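PDB 3CBW: YdhT protein from Bacillus subtilis, which catalyses the random endo-hydrolysis of beta-1,4-mannosidic linkages in mannan, galactomannan and glucomannan, and so takes part in glucomannan degradation. Local coordinates for residues Ser43-Gly48 with Gln68-Tyr73; Gly48-Thr53 with Tyr73-Ala78; Asp89-Ser94 with Ser153-Gly158; Gly97-Tyr102 with Gln160-Gln165; Val167-Arg172 with Asp218-Val223. The protein carries 3 engineered substitutions. All coordinates share one frame; numbering follows the deposited sequence.

Contact 1: residues Ser43-Gly48 with Gln68-Tyr73; sequences SGAFGG and QSPAIY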
# COMPACT_ATOMS: atom_id res chain seq x y z
N SER A 43 1.90 -4.29 12.56
CA SER A 43 1.84 -5.49 11.73
C SER A 43 0.77 -5.32 10.65
O SER A 43 -0.13 -4.48 10.76
CB SER A 43 1.54 -6.70 12.60
OG SER A 43 0.31 -6.49 13.27
N GLY A 44 0.88 -6.13 9.61
CA GLY A 44 -0.03 -6.02 8.49
C GLY A 44 -0.02 -7.28 7.69
O GLY A 44 0.98 -8.00 7.61
N ALA A 45 -1.16 -7.54 7.05
CA ALA A 45 -1.29 -8.67 6.15
C ALA A 45 -2.22 -8.34 5.00
O ALA A 45 -3.21 -7.64 5.18
CB ALA A 45 -1.83 -9.87 6.88
N PHE A 46 -1.89 -8.86 3.82
CA PHE A 46 -2.76 -8.79 2.66
C PHE A 46 -3.85 -9.84 2.78
O PHE A 46 -3.57 -11.02 2.99
CB PHE A 46 -1.94 -9.02 1.40
CG PHE A 46 -2.73 -8.92 0.13
CD1 PHE A 46 -3.48 -7.77 -0.16
CD2 PHE A 46 -2.71 -9.96 -0.80
CE1 PHE A 46 -4.19 -7.65 -1.36
CE2 PHE A 46 -3.41 -9.84 -2.00
CZ PHE A 46 -4.15 -8.69 -2.28
N GLY A 47 -5.10 -9.41 2.64
CA GLY A 47 -6.24 -10.31 2.76
C GLY A 47 -6.69 -10.92 1.44
O GLY A 47 -7.45 -11.89 1.46
N GLY A 48 -6.27 -10.33 0.32
CA GLY A 48 -6.60 -10.86 -1.00
C GLY A 48 -7.26 -9.85 -1.92
O GLY A 48 -7.41 -8.67 -1.59
N GLN A 68 -2.48 -13.16 17.96
CA GLN A 68 -2.61 -11.75 17.64
C GLN A 68 -3.10 -11.60 16.21
O GLN A 68 -2.93 -12.51 15.40
CB GLN A 68 -1.26 -11.06 17.77
CG GLN A 68 -0.67 -11.10 19.18
CD GLN A 68 -1.42 -10.23 20.15
OE1 GLN A 68 -1.77 -9.08 19.85
NE2 GLN A 68 -1.66 -10.76 21.34
N SER A 69 -3.67 -10.44 15.90
CA SER A 69 -4.12 -10.15 14.54
C SER A 69 -3.33 -8.97 13.96
O SER A 69 -2.92 -8.09 14.71
CB SER A 69 -5.61 -9.80 14.52
OG SER A 69 -6.39 -10.87 15.01
N PRO A 70 -3.15 -8.94 12.62
CA PRO A 70 -2.41 -7.82 12.04
C PRO A 70 -3.12 -6.49 12.28
O PRO A 70 -4.36 -6.41 12.20
CB PRO A 70 -2.39 -8.14 10.54
CG PRO A 70 -3.48 -9.15 10.32
CD PRO A 70 -3.58 -9.92 11.61
N ALA A 71 -2.37 -5.45 12.61
CA ALA A 71 -2.96 -4.12 12.76
C ALA A 71 -3.57 -3.61 11.46
O ALA A 71 -4.64 -2.99 11.47
CB ALA A 71 -1.95 -3.13 13.32
N ILE A 72 -2.89 -3.87 10.34
CA ILE A 72 -3.34 -3.43 9.03
C ILE A 72 -3.81 -4.62 8.21
O ILE A 72 -3.17 -5.68 8.20
CB ILE A 72 -2.19 -2.72 8.29
CG1 ILE A 72 -1.81 -1.45 9.05
CG2 ILE A 72 -2.57 -2.41 6.83
CD1 ILE A 72 -0.48 -0.87 8.64
N TYR A 73 -4.96 -4.47 7.54
CA TYR A 73 -5.46 -5.53 6.67
C TYR A 73 -5.69 -4.97 5.29
O TYR A 73 -6.35 -3.93 5.13
CB TYR A 73 -6.73 -6.16 7.23
CG TYR A 73 -6.92 -7.60 6.83
CD1 TYR A 73 -5.96 -8.56 7.12
CD2 TYR A 73 -8.09 -8.02 6.18
CE1 TYR A 73 -6.13 -9.90 6.76
CE2 TYR A 73 -8.27 -9.37 5.82
CZ TYR A 73 -7.30 -10.29 6.13
OH TYR A 73 -7.46 -11.63 5.81

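Contact 2: residues Gly48-Thr53 with Tyr73-Ala78; sequences GYSHDT and YGCDYA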
# COMPACT_ATOMS: atom_id res chain seq x y z
N GLY A 48 -6.27 -10.33 0.32
CA GLY A 48 -6.60 -10.86 -1.00
C GLY A 48 -7.26 -9.85 -1.92
O GLY A 48 -7.41 -8.67 -1.59
N TYR A 49 -7.66 -10.34 -3.09
CA TYR A 49 -8.31 -9.56 -4.14
C TYR A 49 -9.82 -9.64 -3.99
O TYR A 49 -10.38 -10.74 -3.85
CB TYR A 49 -7.90 -10.08 -5.53
CG TYR A 49 -6.44 -9.85 -5.81
CD1 TYR A 49 -6.02 -8.66 -6.41
CD2 TYR A 49 -5.48 -10.80 -5.46
CE1 TYR A 49 -4.67 -8.42 -6.65
CE2 TYR A 49 -4.12 -10.56 -5.69
CZ TYR A 49 -3.74 -9.36 -6.28
OH TYR A 49 -2.41 -9.13 -6.51
N SER A 50 -10.47 -8.49 -4.04
CA SER A 50 -11.92 -8.43 -3.78
C SER A 50 -12.71 -9.39 -4.69
O SER A 50 -12.43 -9.50 -5.88
CB SER A 50 -12.41 -7.00 -3.94
OG SER A 50 -13.71 -6.85 -3.40
N HIS A 51 -13.69 -10.06 -4.08
CA HIS A 51 -14.48 -11.15 -4.70
C HIS A 51 -13.65 -12.05 -5.62
O HIS A 51 -13.93 -12.20 -6.81
CB HIS A 51 -15.71 -10.63 -5.44
CG HIS A 51 -16.71 -11.71 -5.72
ND1 HIS A 51 -16.89 -12.25 -6.98
CD2 HIS A 51 -17.52 -12.40 -4.89
CE1 HIS A 51 -17.80 -13.20 -6.92
NE2 HIS A 51 -18.20 -13.32 -5.66
N ASP A 52 -12.63 -12.65 -5.03
CA ASP A 52 -11.74 -13.52 -5.77
C ASP A 52 -10.99 -14.32 -4.73
O ASP A 52 -11.22 -15.53 -4.59
CB ASP A 52 -10.78 -12.70 -6.67
CG ASP A 52 -9.69 -13.55 -7.29
OD1 ASP A 52 -9.88 -14.78 -7.47
OD2 ASP A 52 -8.62 -12.99 -7.59
N THR A 53 -10.12 -13.66 -3.98
CA THR A 53 -9.40 -14.32 -2.90
C THR A 53 -9.51 -13.58 -1.56
O THR A 53 -9.12 -14.12 -0.53
CB THR A 53 -7.90 -14.48 -3.21
OG1 THR A 53 -7.31 -13.19 -3.43
CG2 THR A 53 -7.69 -15.39 -4.44
N TYR A 73 -4.96 -4.47 7.54
CA TYR A 73 -5.46 -5.53 6.67
C TYR A 73 -5.69 -4.97 5.29
O TYR A 73 -6.35 -3.93 5.13
CB TYR A 73 -6.73 -6.16 7.23
CG TYR A 73 -6.92 -7.60 6.83
CD1 TYR A 73 -5.96 -8.56 7.12
CD2 TYR A 73 -8.09 -8.02 6.18
CE1 TYR A 73 -6.13 -9.90 6.76
CE2 TYR A 73 -8.27 -9.37 5.82
CZ TYR A 73 -7.30 -10.29 6.13
OH TYR A 73 -7.46 -11.63 5.81
N GLY A 74 -5.13 -5.64 4.29
CA GLY A 74 -5.16 -5.14 2.93
C GLY A 74 -6.16 -5.83 2.03
O GLY A 74 -6.40 -7.04 2.16
N CYS A 75 -6.71 -5.05 1.10
CA CYS A 75 -7.51 -5.59 -0.00
C CYS A 75 -7.04 -4.95 -1.29
O CYS A 75 -6.56 -3.82 -1.29
CB CYS A 75 -9.01 -5.31 0.21
SG CYS A 75 -10.13 -5.59 -1.27
N ASP A 76 -7.20 -5.66 -2.40
CA ASP A 76 -6.93 -5.06 -3.71
C ASP A 76 -8.21 -5.15 -4.52
O ASP A 76 -8.78 -6.22 -4.70
CB ASP A 76 -5.75 -5.78 -4.37
CG ASP A 76 -5.21 -5.05 -5.58
OD1 ASP A 76 -5.98 -4.79 -6.54
OD2 ASP A 76 -3.99 -4.76 -5.58
N TYR A 77 -8.69 -4.00 -4.96
CA TYR A 77 -9.94 -3.93 -5.71
C TYR A 77 -9.81 -4.44 -7.15
O TYR A 77 -10.84 -4.74 -7.79
CB TYR A 77 -10.37 -2.48 -5.84
CG TYR A 77 -11.01 -1.75 -4.68
CD1 TYR A 77 -11.57 -2.41 -3.57
CD2 TYR A 77 -11.15 -0.37 -4.75
CE1 TYR A 77 -12.21 -1.68 -2.55
CE2 TYR A 77 -11.79 0.35 -3.77
CZ TYR A 77 -12.32 -0.29 -2.67
OH TYR A 77 -12.97 0.47 -1.73
N ALA A 78 -8.60 -4.48 -7.70
CA ALA A 78 -8.45 -4.59 -9.15
C ALA A 78 -7.84 -5.91 -9.56
O ALA A 78 -6.69 -6.22 -9.22
CB ALA A 78 -7.66 -3.42 -9.69

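Contact 3: residues Asp89-Ser94 with Ser153-Gly158; sequences DSIDVS and SKIADG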
# COMPACT_ATOMS: atom_id res chain seq x y z
N ASP A 89 -14.99 -3.74 -15.17
CA ASP A 89 -15.45 -4.99 -14.56
C ASP A 89 -14.33 -5.66 -13.75
O ASP A 89 -14.60 -6.50 -12.88
CB ASP A 89 -15.95 -5.98 -15.62
CG ASP A 89 -17.16 -5.47 -16.40
OD1 ASP A 89 -17.81 -4.50 -15.96
OD2 ASP A 89 -17.44 -6.06 -17.46
N SER A 90 -13.08 -5.30 -14.05
CA SER A 90 -11.93 -5.76 -13.28
C SER A 90 -11.94 -5.25 -11.84
O SER A 90 -11.26 -5.82 -11.00
CB SER A 90 -10.63 -5.34 -13.98
OG SER A 90 -10.47 -3.93 -13.99
N ILE A 91 -12.67 -4.17 -11.57
CA ILE A 91 -12.75 -3.59 -10.23
C ILE A 91 -13.91 -4.19 -9.46
O ILE A 91 -15.03 -4.24 -9.96
CB ILE A 91 -12.96 -2.05 -10.33
CG1 ILE A 91 -11.88 -1.37 -11.19
CG2 ILE A 91 -13.09 -1.42 -8.94
CD1 ILE A 91 -10.49 -1.45 -10.62
N ASP A 92 -13.65 -4.64 -8.24
CA ASP A 92 -14.70 -5.11 -7.31
C ASP A 92 -14.40 -4.51 -5.94
O ASP A 92 -13.26 -4.49 -5.52
CB ASP A 92 -14.70 -6.64 -7.26
CG ASP A 92 -15.82 -7.21 -6.39
OD1 ASP A 92 -16.82 -7.71 -6.96
OD2 ASP A 92 -15.71 -7.18 -5.14
N VAL A 93 -15.44 -4.02 -5.26
CA VAL A 93 -15.24 -3.32 -3.99
C VAL A 93 -15.96 -3.99 -2.82
O VAL A 93 -16.09 -3.41 -1.74
CB VAL A 93 -15.63 -1.82 -4.09
CG1 VAL A 93 -14.90 -1.15 -5.23
CG2 VAL A 93 -17.16 -1.64 -4.26
N SER A 94 -16.38 -5.24 -3.01
CA SER A 94 -17.15 -5.96 -1.99
C SER A 94 -16.38 -6.23 -0.68
O SER A 94 -17.01 -6.55 0.33
CB SER A 94 -17.73 -7.26 -2.55
OG SER A 94 -16.72 -8.19 -2.88
N SER A 153 -13.46 5.90 -11.59
CA SER A 153 -14.79 6.22 -11.10
C SER A 153 -15.34 5.11 -10.23
O SER A 153 -15.93 5.37 -9.18
CB SER A 153 -15.73 6.49 -12.27
OG SER A 153 -16.99 6.92 -11.80
N LYS A 154 -15.16 3.86 -10.66
CA LYS A 154 -15.67 2.73 -9.89
C LYS A 154 -14.89 2.56 -8.58
O LYS A 154 -15.47 2.25 -7.55
CB LYS A 154 -15.63 1.46 -10.73
CG LYS A 154 -16.45 0.33 -10.14
CD LYS A 154 -16.52 -0.87 -11.07
CE LYS A 154 -17.30 -1.98 -10.41
NZ LYS A 154 -17.25 -3.23 -11.24
N ILE A 155 -13.58 2.77 -8.64
CA ILE A 155 -12.73 2.75 -7.44
C ILE A 155 -13.21 3.81 -6.45
O ILE A 155 -13.39 3.52 -5.26
CB ILE A 155 -11.24 2.96 -7.81
CG1 ILE A 155 -10.71 1.73 -8.56
CG2 ILE A 155 -10.40 3.24 -6.56
CD1 ILE A 155 -9.48 2.02 -9.40
N ALA A 156 -13.44 5.02 -6.94
CA ALA A 156 -13.89 6.11 -6.08
C ALA A 156 -15.24 5.81 -5.46
O ALA A 156 -15.46 6.13 -4.29
CB ALA A 156 -13.94 7.42 -6.84
N ASP A 157 -16.15 5.19 -6.21
CA ASP A 157 -17.45 4.79 -5.65
C ASP A 157 -17.23 3.86 -4.46
O ASP A 157 -17.90 3.98 -3.44
CB ASP A 157 -18.32 4.08 -6.70
CG ASP A 157 -18.81 5.00 -7.81
OD1 ASP A 157 -18.68 6.24 -7.74
OD2 ASP A 157 -19.37 4.44 -8.79
N GLY A 158 -16.29 2.93 -4.59
CA GLY A 158 -15.96 2.03 -3.49
C GLY A 158 -15.36 2.78 -2.32
O GLY A 158 -15.75 2.58 -1.18
O HOH W 1 -18.17 -2.84 -13.85

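Contact 4: residues Gly97-Tyr102 with Gln160-Gln165; sequences GDLMSY and QELENQ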
# COMPACT_ATOMS: atom_id res chain seq x y z
N GLY A 97 -16.95 -3.92 3.34
CA GLY A 97 -17.57 -4.21 4.63
C GLY A 97 -16.55 -4.68 5.66
O GLY A 97 -16.50 -4.18 6.79
N ASP A 98 -15.71 -5.63 5.25
CA ASP A 98 -14.66 -6.17 6.11
C ASP A 98 -13.61 -5.13 6.47
O ASP A 98 -13.09 -5.13 7.59
CB ASP A 98 -14.02 -7.39 5.47
CG ASP A 98 -14.89 -8.63 5.58
OD1 ASP A 98 -15.73 -8.71 6.51
OD2 ASP A 98 -14.74 -9.54 4.74
N LEU A 99 -13.30 -4.23 5.54
CA LEU A 99 -12.35 -3.17 5.83
C LEU A 99 -12.89 -2.19 6.87
O LEU A 99 -12.17 -1.78 7.79
CB LEU A 99 -11.97 -2.43 4.55
CG LEU A 99 -11.30 -3.23 3.43
CD1 LEU A 99 -10.96 -2.31 2.27
CD2 LEU A 99 -10.05 -3.97 3.90
N MET A 100 -14.16 -1.81 6.72
CA MET A 100 -14.80 -0.94 7.70
C MET A 100 -14.87 -1.59 9.07
O MET A 100 -14.58 -0.96 10.09
CB MET A 100 -16.20 -0.56 7.21
CG MET A 100 -16.21 0.21 5.89
SD MET A 100 -17.84 0.70 5.24
CE MET A 100 -18.87 -0.26 6.37
N SER A 101 -15.20 -2.88 9.09
CA SER A 101 -15.26 -3.62 10.34
C SER A 101 -13.89 -3.72 10.99
O SER A 101 -13.76 -3.69 12.22
CB SER A 101 -15.82 -5.02 10.11
OG SER A 101 -17.15 -4.96 9.63
N TYR A 102 -12.85 -3.83 10.15
CA TYR A 102 -11.49 -3.93 10.68
C TYR A 102 -11.12 -2.66 11.44
O TYR A 102 -10.55 -2.74 12.54
CB TYR A 102 -10.46 -4.22 9.58
CG TYR A 102 -9.36 -5.15 10.05
CD1 TYR A 102 -8.12 -4.66 10.45
CD2 TYR A 102 -9.58 -6.52 10.12
CE1 TYR A 102 -7.14 -5.52 10.91
CE2 TYR A 102 -8.59 -7.39 10.57
CZ TYR A 102 -7.37 -6.88 10.96
OH TYR A 102 -6.42 -7.76 11.42
N GLN A 160 -15.75 5.83 -1.45
CA GLN A 160 -16.76 6.67 -0.82
C GLN A 160 -17.50 5.92 0.28
O GLN A 160 -17.86 6.51 1.29
CB GLN A 160 -17.75 7.15 -1.88
CG GLN A 160 -18.85 8.03 -1.36
CD GLN A 160 -18.34 9.37 -0.93
OE1 GLN A 160 -17.58 10.02 -1.65
NE2 GLN A 160 -18.77 9.82 0.25
N GLU A 161 -17.73 4.62 0.08
CA GLU A 161 -18.44 3.83 1.08
C GLU A 161 -17.69 3.86 2.42
O GLU A 161 -18.30 3.99 3.49
CB GLU A 161 -18.63 2.39 0.59
CG GLU A 161 -19.48 1.58 1.55
CD GLU A 161 -19.69 0.15 1.12
OE1 GLU A 161 -19.11 -0.29 0.09
OE2 GLU A 161 -20.45 -0.53 1.84
N LEU A 162 -16.37 3.76 2.37
CA LEU A 162 -15.55 3.82 3.58
C LEU A 162 -15.55 5.23 4.18
O LEU A 162 -15.63 5.39 5.40
CB LEU A 162 -14.12 3.34 3.28
CG LEU A 162 -14.03 1.98 2.57
CD1 LEU A 162 -12.63 1.74 2.03
CD2 LEU A 162 -14.47 0.85 3.44
N GLU A 163 -15.49 6.24 3.32
CA GLU A 163 -15.49 7.62 3.79
C GLU A 163 -16.77 7.96 4.55
O GLU A 163 -16.73 8.73 5.52
CB GLU A 163 -15.32 8.56 2.61
CG GLU A 163 -15.04 9.99 3.03
CD GLU A 163 -15.12 10.96 1.90
OE1 GLU A 163 -15.64 10.59 0.83
OE2 GLU A 163 -14.64 12.10 2.09
N ASN A 164 -17.89 7.38 4.12
CA ASN A 164 -19.19 7.62 4.77
C ASN A 164 -19.24 7.16 6.22
O ASN A 164 -20.08 7.64 7.00
CB ASN A 164 -20.31 6.96 3.97
CG ASN A 164 -20.59 7.65 2.65
OD1 ASN A 164 -20.16 8.78 2.44
ND2 ASN A 164 -21.31 6.98 1.77
N GLN A 165 -18.35 6.25 6.58
CA GLN A 165 -18.23 5.82 7.97
C GLN A 165 -16.98 6.39 8.65
O GLN A 165 -16.60 5.95 9.74
CB GLN A 165 -18.22 4.29 8.07
CG GLN A 165 -19.52 3.63 7.64
CD GLN A 165 -20.49 3.53 8.79
OE1 GLN A 165 -21.15 4.51 9.14
NE2 GLN A 165 -20.58 2.35 9.39

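Contact 5: residues Val167-Arg172 with Asp218-Val223; sequences VPVLFR and DHLIWV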
# COMPACT_ATOMS: atom_id res chain seq x y z
N VAL A 167 -13.82 6.08 7.87
CA VAL A 167 -12.74 5.10 7.98
C VAL A 167 -11.51 5.57 7.20
O VAL A 167 -11.58 5.72 5.98
CB VAL A 167 -13.20 3.75 7.42
CG1 VAL A 167 -12.06 2.74 7.40
CG2 VAL A 167 -14.40 3.23 8.22
N PRO A 168 -10.38 5.81 7.90
CA PRO A 168 -9.14 6.16 7.20
C PRO A 168 -8.64 4.95 6.41
O PRO A 168 -8.76 3.82 6.87
CB PRO A 168 -8.17 6.46 8.35
CG PRO A 168 -8.68 5.66 9.49
CD PRO A 168 -10.18 5.67 9.35
N VAL A 169 -8.06 5.22 5.25
CA VAL A 169 -7.56 4.15 4.38
C VAL A 169 -6.15 4.47 3.93
O VAL A 169 -5.88 5.56 3.43
CB VAL A 169 -8.44 4.04 3.10
CG1 VAL A 169 -7.86 3.05 2.08
CG2 VAL A 169 -9.86 3.66 3.46
N LEU A 170 -5.25 3.49 4.09
CA LEU A 170 -3.93 3.56 3.51
C LEU A 170 -4.10 3.20 2.03
O LEU A 170 -4.36 2.05 1.69
CB LEU A 170 -3.01 2.57 4.21
CG LEU A 170 -2.71 2.85 5.68
CD1 LEU A 170 -2.06 1.66 6.37
CD2 LEU A 170 -1.84 4.10 5.83
N PHE A 171 -3.97 4.21 1.16
CA PHE A 171 -4.27 4.04 -0.27
C PHE A 171 -2.96 4.03 -1.03
O PHE A 171 -2.20 5.01 -0.99
CB PHE A 171 -5.18 5.17 -0.75
CG PHE A 171 -5.62 5.03 -2.18
CD1 PHE A 171 -6.37 3.94 -2.58
CD2 PHE A 171 -5.34 6.03 -3.10
CE1 PHE A 171 -6.80 3.81 -3.89
CE2 PHE A 171 -5.77 5.92 -4.42
CZ PHE A 171 -6.51 4.80 -4.82
N ARG A 172 -2.67 2.90 -1.67
CA ARG A 172 -1.35 2.68 -2.24
C ARG A 172 -1.48 2.34 -3.73
O ARG A 172 -1.41 1.18 -4.10
CB ARG A 172 -0.66 1.54 -1.47
CG ARG A 172 0.77 1.24 -1.90
CD ARG A 172 1.38 0.19 -0.99
NE ARG A 172 0.76 -1.13 -1.09
CZ ARG A 172 1.22 -2.15 -1.80
NH1 ARG A 172 2.33 -2.03 -2.51
NH2 ARG A 172 0.57 -3.29 -1.81
N ASP A 218 -11.78 12.31 1.34
CA ASP A 218 -11.07 13.00 2.42
C ASP A 218 -10.57 12.07 3.53
O ASP A 218 -10.13 12.54 4.57
CB ASP A 218 -11.96 14.13 2.99
CG ASP A 218 -12.17 15.27 2.01
OD1 ASP A 218 -11.29 15.49 1.15
OD2 ASP A 218 -13.22 15.94 2.11
N HIS A 219 -10.58 10.77 3.26
CA HIS A 219 -10.19 9.75 4.23
C HIS A 219 -8.97 8.96 3.76
O HIS A 219 -8.65 7.93 4.34
CB HIS A 219 -11.37 8.81 4.47
CG HIS A 219 -11.78 8.03 3.26
ND1 HIS A 219 -11.83 8.59 2.00
CD2 HIS A 219 -12.11 6.72 3.11
CE1 HIS A 219 -12.19 7.66 1.13
NE2 HIS A 219 -12.38 6.52 1.78
N LEU A 220 -8.29 9.44 2.72
CA LEU A 220 -7.17 8.70 2.13
C LEU A 220 -5.82 9.21 2.61
O LEU A 220 -5.57 10.41 2.69
CB LEU A 220 -7.20 8.78 0.60
CG LEU A 220 -8.50 8.34 -0.08
CD1 LEU A 220 -8.40 8.46 -1.59
CD2 LEU A 220 -8.87 6.91 0.33
N ILE A 221 -4.96 8.24 2.94
CA ILE A 221 -3.56 8.47 3.27
C ILE A 221 -2.78 7.86 2.12
O ILE A 221 -2.90 6.67 1.84
CB ILE A 221 -3.22 7.80 4.62
CG1 ILE A 221 -3.98 8.51 5.76
CG2 ILE A 221 -1.71 7.81 4.87
CD1 ILE A 221 -3.84 7.84 7.12
N TRP A 222 -2.01 8.69 1.43
CA TRP A 222 -1.41 8.34 0.15
C TRP A 222 -0.03 7.70 0.31
O TRP A 222 0.86 8.30 0.93
CB TRP A 222 -1.34 9.59 -0.73
CG TRP A 222 -2.70 10.00 -1.17
CD1 TRP A 222 -3.63 10.69 -0.44
CD2 TRP A 222 -3.32 9.68 -2.41
NE1 TRP A 222 -4.78 10.84 -1.17
CE2 TRP A 222 -4.62 10.23 -2.38
CE3 TRP A 222 -2.90 9.02 -3.57
CZ2 TRP A 222 -5.51 10.12 -3.46
CZ3 TRP A 222 -3.78 8.91 -4.64
CH2 TRP A 222 -5.07 9.44 -4.57
N VAL A 223 0.14 6.51 -0.27
CA VAL A 223 1.36 5.72 -0.06
C VAL A 223 2.10 5.53 -1.39
O VAL A 223 1.52 5.07 -2.37
CB VAL A 223 1.03 4.34 0.57
CG1 VAL A 223 2.29 3.54 0.89
CG2 VAL A 223 0.17 4.53 1.84

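Contact 1: residues Ser43-Gly48 with Gln68-Tyr73
Ser43 OG accepts the backbone N-H of Ala71 at 2.9 Å (OG to N), with an N-H...O angle of 158°. Its chi1 of 59° tucks the hydroxyl between the residue's own N and carbonyl carbon, within 3.3 Å of Pro70 CA; beyond the two segments, OG also bonds Asn330 OD1. Two backbone bonds carry the pairing on: Ile72 N donates to Ser43 O at 2.9 Å, and Ala45 N to Ile72 O at 3.0 Å. Each runs between parallel strands, 41-49 and 72-79, which are neighbours in the TIM barrel and are linked through helix 57-66 as a beta-alpha-beta unit. At the Gly44-Ile72 bridge the CA atoms approach to 4.2 Å, and Gly44 CA makes a CA-H...O contact with Ile72 O. On the side facing helix 57-66, Ala45 CB rests 3.9 Å from Pro70 CG. Farther along, the Tyr73 ring reaches forward along the first strand until its CZ lies 3.5 Å from Gly47 CA, with Gly47 N above one face near the rim. A beta carbon on Gly47 would collide with this ring, whose OH is bonded to Ser55 O and Ala59 N.

Contact 2: residues Gly48-Thr53 with Tyr73-Ala78
Cys75 CA meets Gly48 O in a CA-H...O contact of 3.5 Å, while its SG, disulfide-linked to Cys95, lies 3.8 Å from Ser50 CB. Asp76 turns both backbone N and O to the first strand: N donates to Gly48 O at 3.1 Å, and O accepts from Ser50 N at 2.9 Å in a nearly straight bond (170°). With CG opposite the backbone N (chi1 -168°), its side chain runs beside that of Tyr49, pointing the same way, with CB 3.5 Å from Tyr49 CD1 and the carboxylate turned 42° from the ring. OD1 closes an Asx turn by accepting Ala78 N, whereas OD2 bonds His114 ND1 and Ser112 OG. Replacing Asp76 with an alanine would probably leave the Ala78 N-H, His114 ND1 and Ser112 OG without this partner and the Tyr49 ring freer to shift. Past Tyr77, Ala78 O lies 3.8 Å from Tyr49 CD1. This parallel pairing belongs to a TIM barrel, where the Asp76 bond to His114, a probable substrate-binding residue, is consistent with a second-shell role.

Contact 3: residues Asp89-Ser94 with Ser153-Gly158
Lys154 reaches along Ile91 as a straight chain, the two side chains sliding past each other in opposite directions. From CB, a chi1 of -165° carries CG opposite the residue's own N, and the chain stays extended beyond it. CG passes 4.0 Å from Ile91 CG2, CD comes to 3.8 Å from Ile91 CB, and CE to 3.2 Å from Ile91 O. At the tip NZ donates to Ile91 O at 2.8 Å, tilted 19° from the carbonyl plane. The ammonium also donates to Glu88 O and, at 2.8 Å from NZ, to a water that in turn donates to Asp89 OD1. With NZ and OD1 4.9 Å apart, the carboxylate is joined through this water and not by direct contact, although the opposite charges probably still attract. Deeper in, Ile91 crosses Ile155 at about a right angle, with CD1 3.8 Å from Ile155 CG1. Val93 then seats CG1 3.8 Å from Gly158 CA, where a beta carbon on the glycine would clash. The loop following strand 72-79 is thus laid on helix 143-163, with Tyr77 of that strand touching Val93 and Ile155, and Met211 of helix 194-214 touching Ile155 as well.

Contact 4: residues Gly97-Tyr102 with Gln160-Gln165
Met100 points from its helix toward the next and meets Leu162 obliquely, the CA atoms of the two residues being 6.3 Å apart. The helices, 96-104 and 143-163, stand next to each other in the outer helical layer of the TIM barrel, each leading into the next barrel strand, 108-114 and 169-172 respectively. No hydrogen bond spans the two segments, which meet through van der Waals contact. Met100 starts with CG opposite its carbonyl carbon and runs straight to SD (chi2 180°), which brings the sulfur 3.8 Å from Glu161 O and 4.1 Å from Glu161 CG. The modelled approach of Met100 CG to Leu162 CD2 is too short for carbons and is doubtful in detail, but Met100 SD also lies near Leu162 CD2, at 3.8 Å. On the barrel side of this pair, Leu99 CB lies 4.3 Å from Leu162 CD2; both leucines also touch Ile111 of strand 108-114, so the helices and the sheet share one apolar layer. Glu161 extends its chain past the methionine and turns its polar end to Asn96, bonding ND2 through OE1. At the outer side, where Gln165 is exposed, Met100 crosses the glutamine at about a right angle: a bend about the CG-SD bond (chi3 -10°) turns the terminal methyl, so that CE stops 4.1 Å from Gln165 CG.

Contact 5: residues Val167-Arg172 with Asp218-Val223
Phe171 sets the edge of its ring against the face of Trp222 in a T-shaped pair, the phenyl and six-membered ring centroids 5.0 Å apart and the planes at 89°. With chi1 at -176°, opposite its backbone N, the phenyl leans over the indole so that CE2 lies 3.6 Å from Trp222 CH2. Leu220 joins the same face of the sheet, its CD2 4.0 Å from Val169 CB, and helices 143-163 and 194-214 pack over this layer. With an alanine in place of Trp222, the Phe171 edge would probably border a gap and its ring would be freer to turn. On the other face Leu170 CD2 and Ile221 CG2 meet at 3.8 Å. Between the faces, four backbone bonds from Val169 N to Phe171 O join the parallel TIM-barrel strands, whose short segments have axes 35° apart in direction; Phe171 N to Ile221 O is the shortest, at 2.8 Å. At one end the His219 ring turns its edge to Val167 O, with CD2 at 3.1 Å, yet that buried oxygen has no hydrogen-bond partner in the model. At the other, Arg172 CB packs 3.9 Å from Val223 CB, and the guanidinium bonds Gln110 and forms salt bridges with Asp249 and Glu275. Apolar pairing thus anchors the base of an arginine whose charged tip probably helps position Glu275, the likely nucleophile.

Overall arrangement
All five contacts fall within one TIM barrel. Contacts 1 and 2, centred 13 Å apart, are successive parts of one strand pair, 41-49 with 72-79, and share Gly48 and Tyr73. Contact 5 pairs strands 169-172 and 220-224 of the same sheet, its centre about 16 Å from theirs. Contacts 3 and 4, centres 14 Å apart, share helix 143-163. Along the chain contacts 1 and 2 cross and close before 3 and 4, likewise crossed, open; contact 5 comes last. Helix 143-163 leads into strand 169-172, and contact 4 touches contact 5, notably through Glu163 and Asp218. Strand pairing thus builds the barrel wall near the probable substrate and nucleophile sites; helix and loop contacts bind its outer layer.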